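Local structure of xyloglucan-specific endo-beta-1,4-glucanase BoGH9A (Bacteroides ovatus, 6DHT) at residues Pro243-Phe248 with His497-Ala502; Phe248-Asp253 with Ser503-Asp508; Asn173-Asn178 with Ile328-Tyr333; Pro493-His498 with Tyr537-Asp542. The protein hydrolyses internal beta-1,4-glucosidic bonds in the backbone of xyloglucan, releasing xyloglucan oligosaccharides for degradation. All coordinates share one frame; numbering follows the deposited sequence.

Interaction 1 of 4, residues Pro243-Phe248 with His497-Ala502. With MG (magnesium ion), chain X; EDO (1,2-ethanediol), chain F.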
# COMPACT_ATOMS: atom_id res chain seq x y z
N PRO A 243 -22.31 12.97 4.06
CA PRO A 243 -22.03 13.66 5.32
C PRO A 243 -21.63 12.73 6.46
O PRO A 243 -20.77 13.07 7.29
CB PRO A 243 -23.37 14.34 5.64
CG PRO A 243 -23.96 14.57 4.30
CD PRO A 243 -23.61 13.35 3.50
N PHE A 244 -22.27 11.56 6.53
CA PHE A 244 -21.95 10.54 7.52
C PHE A 244 -21.51 9.25 6.83
O PHE A 244 -21.92 8.96 5.72
CB PHE A 244 -23.18 10.19 8.39
CG PHE A 244 -23.63 11.29 9.31
CD1 PHE A 244 -22.98 11.53 10.51
CD2 PHE A 244 -24.73 12.06 8.98
CE1 PHE A 244 -23.40 12.54 11.36
CE2 PHE A 244 -25.17 13.08 9.83
CZ PHE A 244 -24.50 13.31 11.01
N PHE A 245 -20.73 8.46 7.53
CA PHE A 245 -20.48 7.09 7.09
C PHE A 245 -21.81 6.36 7.01
O PHE A 245 -22.64 6.51 7.90
CB PHE A 245 -19.56 6.35 8.05
CG PHE A 245 -18.15 6.83 8.03
CD1 PHE A 245 -17.40 6.80 6.85
CD2 PHE A 245 -17.53 7.22 9.20
CE1 PHE A 245 -16.07 7.22 6.84
CE2 PHE A 245 -16.21 7.63 9.21
CZ PHE A 245 -15.46 7.60 8.02
N GLU A 246 -22.00 5.60 5.95
CA GLU A 246 -23.12 4.69 5.80
C GLU A 246 -23.03 3.52 6.77
O GLU A 246 -21.98 3.21 7.34
CB GLU A 246 -23.16 4.15 4.37
CG GLU A 246 -23.28 5.21 3.29
CD GLU A 246 -24.69 5.78 3.09
OE1 GLU A 246 -25.53 5.68 4.02
OE2 GLU A 246 -24.95 6.32 1.99
N GLY A 247 -24.16 2.84 6.98
CA GLY A 247 -24.13 1.59 7.70
C GLY A 247 -23.48 0.52 6.85
O GLY A 247 -22.97 0.81 5.74
N PHE A 248 -23.48 -0.70 7.37
CA PHE A 248 -22.91 -1.85 6.68
C PHE A 248 -23.93 -2.42 5.68
O PHE A 248 -24.50 -3.50 5.89
CB PHE A 248 -22.33 -2.85 7.67
CG PHE A 248 -20.95 -2.46 8.14
CD1 PHE A 248 -20.73 -1.21 8.72
CD2 PHE A 248 -19.85 -3.26 7.89
CE1 PHE A 248 -19.47 -0.81 9.10
CE2 PHE A 248 -18.57 -2.85 8.27
CZ PHE A 248 -18.39 -1.63 8.87
N HIS A 497 -13.18 -5.55 8.52
CA HIS A 497 -13.98 -4.36 8.63
C HIS A 497 -14.00 -3.72 7.26
O HIS A 497 -13.16 -2.86 6.93
CB HIS A 497 -13.37 -3.43 9.69
CG HIS A 497 -14.08 -2.12 9.84
ND1 HIS A 497 -13.80 -1.02 9.06
CD2 HIS A 497 -15.05 -1.72 10.71
CE1 HIS A 497 -14.58 -0.01 9.41
NE2 HIS A 497 -15.34 -0.41 10.42
N HIS A 498 -14.95 -4.16 6.45
CA HIS A 498 -14.99 -3.83 5.02
C HIS A 498 -16.44 -3.89 4.62
O HIS A 498 -17.02 -4.97 4.55
CB HIS A 498 -14.19 -4.89 4.25
CG HIS A 498 -13.99 -4.60 2.80
ND1 HIS A 498 -13.81 -5.60 1.86
CD2 HIS A 498 -13.86 -3.43 2.13
CE1 HIS A 498 -13.61 -5.05 0.67
NE2 HIS A 498 -13.63 -3.74 0.81
N ARG A 499 -17.04 -2.74 4.34
CA ARG A 499 -18.47 -2.75 4.04
C ARG A 499 -18.80 -3.61 2.82
O ARG A 499 -19.83 -4.27 2.80
CB ARG A 499 -19.02 -1.34 3.88
CG ARG A 499 -19.22 -0.58 5.20
CD ARG A 499 -19.55 0.87 4.95
NE ARG A 499 -19.82 1.62 6.19
CZ ARG A 499 -18.88 2.02 7.03
NH1 ARG A 499 -17.60 1.72 6.79
NH2 ARG A 499 -19.20 2.72 8.10
N LEU A 500 -17.91 -3.67 1.82
CA LEU A 500 -18.22 -4.55 0.69
C LEU A 500 -18.30 -6.03 1.08
O LEU A 500 -19.26 -6.71 0.73
CB LEU A 500 -17.18 -4.40 -0.42
CG LEU A 500 -17.24 -3.13 -1.27
CD1 LEU A 500 -16.08 -3.13 -2.28
CD2 LEU A 500 -18.54 -2.96 -2.02
N SER A 501 -17.30 -6.54 1.77
CA SER A 501 -17.31 -7.95 2.17
C SER A 501 -18.42 -8.25 3.19
O SER A 501 -18.94 -9.38 3.25
CB SER A 501 -15.97 -8.39 2.77
OG SER A 501 -14.94 -8.35 1.78
N ALA A 502 -18.75 -7.26 4.01
CA ALA A 502 -19.68 -7.49 5.12
C ALA A 502 -21.12 -7.47 4.64
O ALA A 502 -21.98 -8.08 5.28
CB ALA A 502 -19.45 -6.47 6.24
MG MG X . -19.22 -11.37 2.72
C1 EDO F . -16.06 3.87 10.22
O1 EDO F . -17.40 3.34 10.18
C2 EDO F . -15.48 4.11 8.83
O2 EDO F . -15.35 2.85 8.17
O HOH W 1 -17.58 -11.26 1.33
O HOH W 2 -21.00 -11.40 3.77
O HOH W 3 -17.97 -11.89 4.18

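Interaction 2 of 4, residues Phe248-Asp253 with Ser503-Asp508. With MG (magnesium ion), chain X.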
# COMPACT_ATOMS: atom_id res chain seq x y z
N PHE A 248 -23.48 -0.70 7.37
CA PHE A 248 -22.91 -1.85 6.68
C PHE A 248 -23.93 -2.42 5.68
O PHE A 248 -24.50 -3.50 5.89
CB PHE A 248 -22.33 -2.85 7.67
CG PHE A 248 -20.95 -2.46 8.14
CD1 PHE A 248 -20.73 -1.21 8.72
CD2 PHE A 248 -19.85 -3.26 7.89
CE1 PHE A 248 -19.47 -0.81 9.10
CE2 PHE A 248 -18.57 -2.85 8.27
CZ PHE A 248 -18.39 -1.63 8.87
N VAL A 249 -24.11 -1.67 4.60
CA VAL A 249 -25.08 -1.99 3.57
C VAL A 249 -24.39 -2.06 2.21
O VAL A 249 -23.28 -1.55 2.05
CB VAL A 249 -26.19 -0.93 3.51
CG1 VAL A 249 -26.88 -0.82 4.87
CG2 VAL A 249 -25.66 0.41 3.11
N LYS A 250 -25.05 -2.69 1.25
CA LYS A 250 -24.50 -2.80 -0.09
C LYS A 250 -24.47 -1.43 -0.77
O LYS A 250 -25.29 -0.56 -0.48
CB LYS A 250 -25.35 -3.74 -0.94
CG LYS A 250 -25.43 -5.16 -0.49
CD LYS A 250 -26.56 -5.87 -1.27
CE LYS A 250 -26.94 -7.22 -0.67
NZ LYS A 250 -26.06 -8.29 -1.17
N PRO A 251 -23.54 -1.22 -1.71
CA PRO A 251 -23.54 0.08 -2.38
C PRO A 251 -24.88 0.49 -3.02
O PRO A 251 -25.27 1.66 -2.93
CB PRO A 251 -22.46 -0.09 -3.45
CG PRO A 251 -21.50 -1.05 -2.85
CD PRO A 251 -22.35 -2.02 -2.06
N VAL A 252 -25.60 -0.45 -3.62
CA VAL A 252 -26.87 -0.11 -4.26
C VAL A 252 -27.94 0.34 -3.26
O VAL A 252 -28.92 0.97 -3.66
CB VAL A 252 -27.40 -1.28 -5.11
CG1 VAL A 252 -26.48 -1.51 -6.30
CG2 VAL A 252 -27.56 -2.52 -4.29
N ASP A 253 -27.75 0.03 -1.98
CA ASP A 253 -28.69 0.44 -0.94
C ASP A 253 -28.31 1.75 -0.23
O ASP A 253 -29.00 2.20 0.70
CB ASP A 253 -28.86 -0.71 0.05
CG ASP A 253 -29.41 -1.96 -0.62
OD1 ASP A 253 -30.21 -1.83 -1.56
OD2 ASP A 253 -29.02 -3.08 -0.24
N SER A 503 -21.40 -6.76 3.56
CA SER A 503 -22.78 -6.59 3.10
C SER A 503 -23.15 -7.44 1.91
O SER A 503 -24.30 -7.43 1.48
CB SER A 503 -23.06 -5.13 2.78
OG SER A 503 -22.29 -4.70 1.67
N ASP A 504 -22.19 -8.17 1.35
CA ASP A 504 -22.53 -9.07 0.28
C ASP A 504 -23.10 -10.29 0.97
O ASP A 504 -23.20 -10.31 2.19
CB ASP A 504 -21.35 -9.38 -0.66
CG ASP A 504 -20.18 -10.08 0.02
OD1 ASP A 504 -20.33 -10.70 1.09
OD2 ASP A 504 -19.08 -10.04 -0.57
N ASP A 505 -23.48 -11.29 0.21
CA ASP A 505 -24.07 -12.45 0.83
C ASP A 505 -23.13 -13.61 0.59
O ASP A 505 -23.55 -14.73 0.35
CB ASP A 505 -25.47 -12.67 0.27
CG ASP A 505 -26.39 -11.47 0.54
OD1 ASP A 505 -26.54 -11.08 1.72
OD2 ASP A 505 -26.94 -10.90 -0.44
N ILE A 506 -21.83 -13.32 0.68
CA ILE A 506 -20.77 -14.28 0.45
C ILE A 506 -19.94 -14.42 1.72
O ILE A 506 -19.50 -13.42 2.29
CB ILE A 506 -19.88 -13.84 -0.73
CG1 ILE A 506 -20.75 -13.74 -1.99
CG2 ILE A 506 -18.74 -14.83 -0.94
CD1 ILE A 506 -20.19 -12.85 -3.02
N GLU A 507 -19.79 -15.65 2.20
CA GLU A 507 -19.11 -15.90 3.46
C GLU A 507 -17.64 -15.46 3.37
O GLU A 507 -17.16 -14.69 4.20
CB GLU A 507 -19.20 -17.38 3.85
CG GLU A 507 -18.42 -17.75 5.10
CD GLU A 507 -18.60 -19.19 5.53
OE1 GLU A 507 -19.56 -19.85 5.06
OE2 GLU A 507 -17.79 -19.68 6.34
N ASP A 508 -16.92 -15.93 2.37
CA ASP A 508 -15.51 -15.58 2.28
C ASP A 508 -15.38 -14.10 1.93
O ASP A 508 -16.11 -13.57 1.10
CB ASP A 508 -14.82 -16.43 1.23
CG ASP A 508 -14.59 -17.84 1.68
OD1 ASP A 508 -14.61 -18.10 2.90
OD2 ASP A 508 -14.39 -18.69 0.79
MG MG X . -19.22 -11.37 2.72
O HOH W 1 -17.58 -11.26 1.33
O HOH W 2 -21.00 -11.40 3.77
O HOH W 3 -17.97 -11.89 4.18

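Interaction 3 of 4, residues Asn173-Asn178 with Ile328-Tyr333. With EDO (1,2-ethanediol), chain E; IMD (imidazole), chain B.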
# COMPACT_ATOMS: atom_id res chain seq x y z
N ASN A 173 -16.44 6.37 0.54
CA ASN A 173 -16.06 7.70 0.09
C ASN A 173 -14.75 7.69 -0.69
O ASN A 173 -14.05 6.68 -0.68
CB ASN A 173 -16.01 8.60 1.32
CG ASN A 173 -17.33 8.56 2.08
OD1 ASN A 173 -18.34 9.04 1.55
ND2 ASN A 173 -17.35 7.92 3.23
N LYS A 174 -14.45 8.77 -1.40
CA LYS A 174 -13.30 8.81 -2.32
C LYS A 174 -12.48 10.03 -1.96
O LYS A 174 -13.01 11.14 -1.94
CB LYS A 174 -13.77 8.89 -3.76
CG LYS A 174 -14.76 7.78 -4.12
CD LYS A 174 -15.12 7.71 -5.57
CE LYS A 174 -15.70 9.01 -6.08
NZ LYS A 174 -16.36 8.84 -7.39
N TYR A 175 -11.20 9.86 -1.68
CA TYR A 175 -10.37 10.91 -1.11
C TYR A 175 -9.14 11.17 -1.98
O TYR A 175 -8.40 10.23 -2.31
CB TYR A 175 -9.87 10.49 0.26
CG TYR A 175 -10.94 10.04 1.26
CD1 TYR A 175 -11.52 8.77 1.17
CD2 TYR A 175 -11.35 10.86 2.33
CE1 TYR A 175 -12.47 8.32 2.09
CE2 TYR A 175 -12.31 10.42 3.24
CZ TYR A 175 -12.86 9.16 3.13
OH TYR A 175 -13.81 8.71 4.05
N ILE A 176 -8.89 12.42 -2.34
CA ILE A 176 -7.79 12.76 -3.24
C ILE A 176 -6.41 12.52 -2.60
O ILE A 176 -5.50 12.00 -3.25
CB ILE A 176 -7.92 14.23 -3.72
CG1 ILE A 176 -9.07 14.39 -4.73
CG2 ILE A 176 -6.62 14.68 -4.37
CD1 ILE A 176 -8.86 13.69 -6.07
N VAL A 177 -6.25 12.88 -1.35
CA VAL A 177 -4.95 12.71 -0.70
C VAL A 177 -4.58 11.24 -0.69
O VAL A 177 -3.48 10.84 -1.14
CB VAL A 177 -4.95 13.31 0.71
CG1 VAL A 177 -3.78 12.82 1.54
CG2 VAL A 177 -4.93 14.83 0.61
N ASN A 178 -5.49 10.40 -0.19
CA ASN A 178 -5.13 9.01 -0.01
C ASN A 178 -4.99 8.29 -1.34
O ASN A 178 -4.08 7.48 -1.52
CB ASN A 178 -6.15 8.31 0.86
CG ASN A 178 -5.61 7.07 1.48
OD1 ASN A 178 -4.48 7.06 1.98
ND2 ASN A 178 -6.36 5.99 1.41
N ILE A 328 -19.68 17.37 7.90
CA ILE A 328 -19.03 16.21 7.28
C ILE A 328 -18.29 15.45 8.35
O ILE A 328 -17.52 16.04 9.10
CB ILE A 328 -18.03 16.68 6.21
CG1 ILE A 328 -18.70 17.62 5.20
CG2 ILE A 328 -17.37 15.48 5.53
CD1 ILE A 328 -19.79 16.98 4.37
N ALA A 329 -18.50 14.13 8.45
CA ALA A 329 -17.90 13.34 9.53
C ALA A 329 -17.14 12.09 9.07
O ALA A 329 -16.85 11.21 9.87
CB ALA A 329 -18.99 12.92 10.52
N THR A 330 -16.81 12.07 7.79
CA THR A 330 -16.08 10.94 7.20
C THR A 330 -14.58 11.23 7.29
O THR A 330 -14.18 12.18 7.93
CB THR A 330 -16.50 10.75 5.76
OG1 THR A 330 -16.25 11.95 5.05
CG2 THR A 330 -17.99 10.43 5.68
N GLY A 331 -13.73 10.42 6.64
CA GLY A 331 -12.29 10.49 6.90
C GLY A 331 -11.68 11.87 6.68
O GLY A 331 -11.91 12.48 5.65
N GLU A 332 -10.89 12.34 7.64
CA GLU A 332 -10.37 13.70 7.54
C GLU A 332 -9.19 13.81 6.59
O GLU A 332 -9.17 14.70 5.74
CB GLU A 332 -9.97 14.25 8.90
CG GLU A 332 -9.60 15.72 8.81
CD GLU A 332 -9.29 16.34 10.16
OE1 GLU A 332 -8.68 15.64 11.01
OE2 GLU A 332 -9.65 17.53 10.36
N TYR A 333 -8.21 12.91 6.73
CA TYR A 333 -6.93 13.04 6.01
C TYR A 333 -6.42 14.46 6.14
O TYR A 333 -6.19 15.14 5.14
CB TYR A 333 -7.03 12.64 4.53
CG TYR A 333 -7.26 11.15 4.36
CD1 TYR A 333 -6.23 10.24 4.57
CD2 TYR A 333 -8.50 10.65 4.00
CE1 TYR A 333 -6.43 8.86 4.44
CE2 TYR A 333 -8.71 9.27 3.87
CZ TYR A 333 -7.65 8.39 4.08
OH TYR A 333 -7.82 7.04 3.97
C1 EDO E . -8.29 8.58 7.58
O1 EDO E . -9.43 8.29 8.39
C2 EDO E . -7.31 9.44 8.37
O2 EDO E . -7.86 10.74 8.61
N1 IMD B . -8.89 3.26 6.46
C2 IMD B . -8.90 4.42 5.76
N3 IMD B . -7.62 4.85 5.65
C4 IMD B . -6.82 3.97 6.29
C5 IMD B . -7.62 2.97 6.80

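Interaction 4 of 4, residues Pro493-His498 with Tyr537-Asp542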
# COMPACT_ATOMS: atom_id res chain seq x y z
N PRO A 493 -7.64 -13.40 7.69
CA PRO A 493 -8.86 -12.77 8.20
C PRO A 493 -10.10 -13.15 7.40
O PRO A 493 -10.14 -13.03 6.18
CB PRO A 493 -8.57 -11.28 8.08
CG PRO A 493 -7.06 -11.18 7.94
CD PRO A 493 -6.68 -12.40 7.18
N LYS A 494 -11.13 -13.62 8.10
CA LYS A 494 -12.39 -13.99 7.46
C LYS A 494 -13.50 -12.95 7.72
O LYS A 494 -14.59 -13.02 7.12
CB LYS A 494 -12.83 -15.34 8.03
CG LYS A 494 -11.90 -16.50 7.70
CD LYS A 494 -11.94 -16.83 6.21
CE LYS A 494 -10.86 -17.83 5.82
NZ LYS A 494 -11.12 -19.20 6.31
N HIS A 495 -13.20 -11.95 8.55
CA HIS A 495 -14.20 -10.97 9.00
C HIS A 495 -13.72 -9.53 8.95
O HIS A 495 -13.84 -8.78 9.90
CB HIS A 495 -14.65 -11.33 10.43
CG HIS A 495 -15.25 -12.69 10.52
ND1 HIS A 495 -16.51 -12.97 10.03
CD2 HIS A 495 -14.73 -13.86 10.94
CE1 HIS A 495 -16.75 -14.26 10.19
NE2 HIS A 495 -15.70 -14.82 10.76
N PRO A 496 -13.12 -9.12 7.82
CA PRO A 496 -12.59 -7.76 7.78
C PRO A 496 -13.63 -6.67 7.98
O PRO A 496 -14.80 -6.83 7.62
CB PRO A 496 -11.97 -7.66 6.37
CG PRO A 496 -12.76 -8.66 5.58
CD PRO A 496 -13.00 -9.80 6.52
N HIS A 497 -13.18 -5.55 8.52
CA HIS A 497 -13.98 -4.36 8.63
C HIS A 497 -14.00 -3.72 7.26
O HIS A 497 -13.16 -2.86 6.93
CB HIS A 497 -13.37 -3.43 9.69
CG HIS A 497 -14.08 -2.12 9.84
ND1 HIS A 497 -13.80 -1.02 9.06
CD2 HIS A 497 -15.05 -1.72 10.71
CE1 HIS A 497 -14.58 -0.01 9.41
NE2 HIS A 497 -15.34 -0.41 10.42
N HIS A 498 -14.95 -4.16 6.45
CA HIS A 498 -14.99 -3.83 5.02
C HIS A 498 -16.44 -3.89 4.62
O HIS A 498 -17.02 -4.97 4.55
CB HIS A 498 -14.19 -4.89 4.25
CG HIS A 498 -13.99 -4.60 2.80
ND1 HIS A 498 -13.81 -5.60 1.86
CD2 HIS A 498 -13.86 -3.43 2.13
CE1 HIS A 498 -13.61 -5.05 0.67
NE2 HIS A 498 -13.63 -3.74 0.81
N TYR A 537 -5.14 -7.90 18.14
CA TYR A 537 -5.78 -8.04 16.84
C TYR A 537 -7.01 -8.92 17.03
O TYR A 537 -6.93 -9.96 17.68
CB TYR A 537 -4.78 -8.67 15.81
CG TYR A 537 -5.49 -9.11 14.55
CD1 TYR A 537 -5.90 -8.17 13.62
CD2 TYR A 537 -5.80 -10.44 14.33
CE1 TYR A 537 -6.60 -8.54 12.51
CE2 TYR A 537 -6.54 -10.82 13.22
CZ TYR A 537 -6.90 -9.85 12.30
OH TYR A 537 -7.66 -10.19 11.21
N VAL A 538 -8.13 -8.49 16.46
CA VAL A 538 -9.34 -9.30 16.41
C VAL A 538 -9.91 -9.34 14.99
O VAL A 538 -10.09 -8.32 14.36
CB VAL A 538 -10.46 -8.78 17.40
CG1 VAL A 538 -10.06 -9.08 18.82
CG2 VAL A 538 -10.74 -7.30 17.20
N ASP A 539 -10.23 -10.56 14.55
CA ASP A 539 -10.83 -10.76 13.24
C ASP A 539 -12.36 -10.71 13.36
O ASP A 539 -13.05 -11.73 13.30
CB ASP A 539 -10.34 -12.08 12.66
CG ASP A 539 -10.87 -12.34 11.27
OD1 ASP A 539 -11.22 -11.37 10.56
OD2 ASP A 539 -10.92 -13.56 10.92
N THR A 540 -12.86 -9.49 13.54
CA THR A 540 -14.29 -9.25 13.56
C THR A 540 -14.59 -8.00 12.75
O THR A 540 -13.76 -7.08 12.67
CB THR A 540 -14.81 -9.11 15.03
OG1 THR A 540 -14.17 -7.99 15.67
CG2 THR A 540 -14.57 -10.37 15.84
N GLU A 541 -15.77 -7.96 12.14
CA GLU A 541 -16.12 -6.89 11.23
C GLU A 541 -16.23 -5.52 11.89
O GLU A 541 -16.16 -4.48 11.21
CB GLU A 541 -17.43 -7.18 10.49
CG GLU A 541 -17.42 -8.34 9.49
CD GLU A 541 -17.62 -9.72 10.08
OE1 GLU A 541 -17.58 -9.89 11.32
OE2 GLU A 541 -17.79 -10.68 9.29
N ASP A 542 -16.45 -5.49 13.20
CA ASP A 542 -16.55 -4.22 13.91
C ASP A 542 -15.20 -3.63 14.30
O ASP A 542 -15.14 -2.53 14.82
CB ASP A 542 -17.43 -4.33 15.17
CG ASP A 542 -16.93 -5.37 16.17
OD1 ASP A 542 -16.12 -6.25 15.79
OD2 ASP A 542 -17.38 -5.35 17.35

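Interaction 1 of 4, residues Pro243-Phe248 with His497-Ala502
Arg499 lies across the ring of Phe248 and illustrates how one long side chain can tie a loop to the start of a helix, atom by atom. From CB the chain sets off with CG anti to the carbonyl carbon (chi1 -76°), which puts CG over the middle of the Phe248 ring; this CH-pi contact measures 3.6 Å from CG to the ring centroid. The chain then runs extended. CD passes 3.5 Å from Gly247 O, and NE bonds to Glu246 O at 2.9 Å, with a weak second link to Gly247 O. Arg499 NH2 meets the same Glu246 O, also at 2.9 Å, almost in line with the carbonyl bond (C=O...N angle 166°), whereas NE stands above the carbonyl plane. This side-on grip of one oxygen fixes the rotation of the guanidinium, whose face rests at CZ on Phe248 CE1, 3.6 Å away. NH1 and NH2 finally reach the two hydroxyls of a 1,2-ethanediol, probably from the crystallisation liquor, that lies over the Phe245 ring; NH1 also binds Gly170 O. Phe248 in turn directs its edge at the face of His497, a predicted active-site residue hydrogen-bonded to Glu548, the predicted proton donor. The contact therefore joins the loop between strands 239-241 and 259-260 to the first turn of helix 499-503, for which His498 is the N-cap.

Interaction 2 of 4, residues Phe248-Asp253 with Ser503-Asp508
Lys250 reaches from its loop to Ser503 and Asp505, on the edge of a magnesium-binding loop built round an Asx turn. The charged interaction is a salt bridge: Lys250 NZ stands 2.8 Å from Asp505 OD2 and approaches from above the carboxylate plane. A bend at the last torsion of the lysine (chi4 -85°) swings NZ out of the line of the otherwise extended chain. The same nitrogen makes a weak bond to Ser503 O, 3.3 Å away, so the ammonium group straddles a backbone carbonyl and a carboxylate. Van der Waals contacts fill in behind it. Lys250 CG lies 3.2 Å from Ser503 O, and Ser503 CB packs against the Val249-Lys250 peptide, 3.4 Å from Val249 C. The hydroxyl of Ser503 is engaged by Arg499 O, while Val249 O pairs with Tyr172 OH. Metal coordination organises the rest of the 503-508 segment. Magnesium is held octahedrally by Asp504 OD1, Ile506 O, Ser501 O and three waters, two of which also donate to Asp504, one to its carboxylate and one to its carbonyl. The contact thus fastens the 248-253 loop to the flank of a metal-ordered turn at the protein surface. Within that turn Asp504 OD1 serves twice, binding magnesium at 2.1 Å and accepting from Ile506 N at 3.0 Å.

Interaction 3 of 4, residues Asn173-Asn178 with Ile328-Tyr333
Tyr175 OH has two partners: Gly331 N, which donates to it over 3.1 Å, and Asp171, the predicted nucleophile. The Tyr175 ring is met on one face by the edge of Tyr333 in a T-shaped pair, with centroids 4.9 Å apart and planes at 67°. Tyr175 CD2 and Tyr333 CD2 come within 3.3 Å. Tyr333 is sandwiched: Asn178 CB makes a CH-pi contact with one face, 3.9 Å from CB to the ring centroid, and a 1,2-ethanediol covers the opposite one. Asn178 has CG anti to its backbone N (chi1 -159°), which brings its amide over the rim of that Tyr333 face, 20° from parallel. Although Asn178 ND2 and Tyr333 OH are neighbours, they do not bond to each other; each instead binds one oxygen of the Asp168 carboxylate. An imidazole, like the diol probably from the crystallisation liquor, donates to Tyr333 OH at 2.8 Å from its N3, and also bonds to the predicted proton donor Glu548. At the start of segment 173-178, Asn173 ND2 packs against Thr330 CG2 and binds Asp171. The bonds are consistent with a second shell in which Tyr175 and Asn173 orient Asp171, while Asn178 and Tyr333 share Asp168.

Interaction 4 of 4, residues Pro493-His498 with Tyr537-Asp542
Tyr537 begins the contact by placing its hydroxyl against the Pro493 ring, with OH 3.4 Å from CB. That hydroxyl is bonded to Asn547 of helix 544-547, so the proline packs on a phenol already held in place. Two residues on, Asp539, predicted to belong to the active site, turns its carboxylate onto the backbone of the opposing loop. CG lies anti to the aspartate's backbone N (chi1 -177°), and from there the two oxygens reach successive amides. OD2 receives Lys494 N at 2.8 Å in a nearly straight bond, and OD1 receives His495 N at 2.9 Å. Both donors come in on the syn side, close to the carboxylate plane, while Asn547 supplies OD1 with a further N-H. At Thr540 the two backbones draw close, and its OG1 donates to Asp542 OD1 within the same segment. Glu541 follows, its chain bent at chi2 (83°) so that the carboxylate folds back beside His495. His495 ND1 donates to Glu541 OE2 over 2.7 Å, in the plane of the imidazole but with the carboxylate steeply inclined to it. The carbonyl of Glu541 meets the rim of another imidazole, its O lying 3.0 Å from His497 CD2. The chemistry divides into two carboxylate grips: Asp539 is clasped by three N-H groups that fix its orientation, and Glu541 pairs with His495, where its negative charge would be expected to favour the protonated imidazole.

All four contacts lie in the glycosyl hydrolase family 9 region: interactions 1, 3 and 4 at or beside the predicted active site, interaction 2 extending interaction 1 to the surface magnesium loop. Along the chain come 173-178, 243-253, 328-333, 493-508 and 537-542, so interaction 3 alternates with 1 and 2 but closes before 4 opens. Interactions 1 and 2, centres about 9 Å apart, occupy consecutive segments of 243-253 and 497-508 and share Phe248. Interaction 4, its centre about 13 Å from that of interaction 1, shares the lead-in to helix 499-503. Interaction 3, its centre about 22 Å from those of interactions 2 and 4, meets interaction 1 through Pro243 and Phe245. Distant loops thus gather predicted catalytic residues.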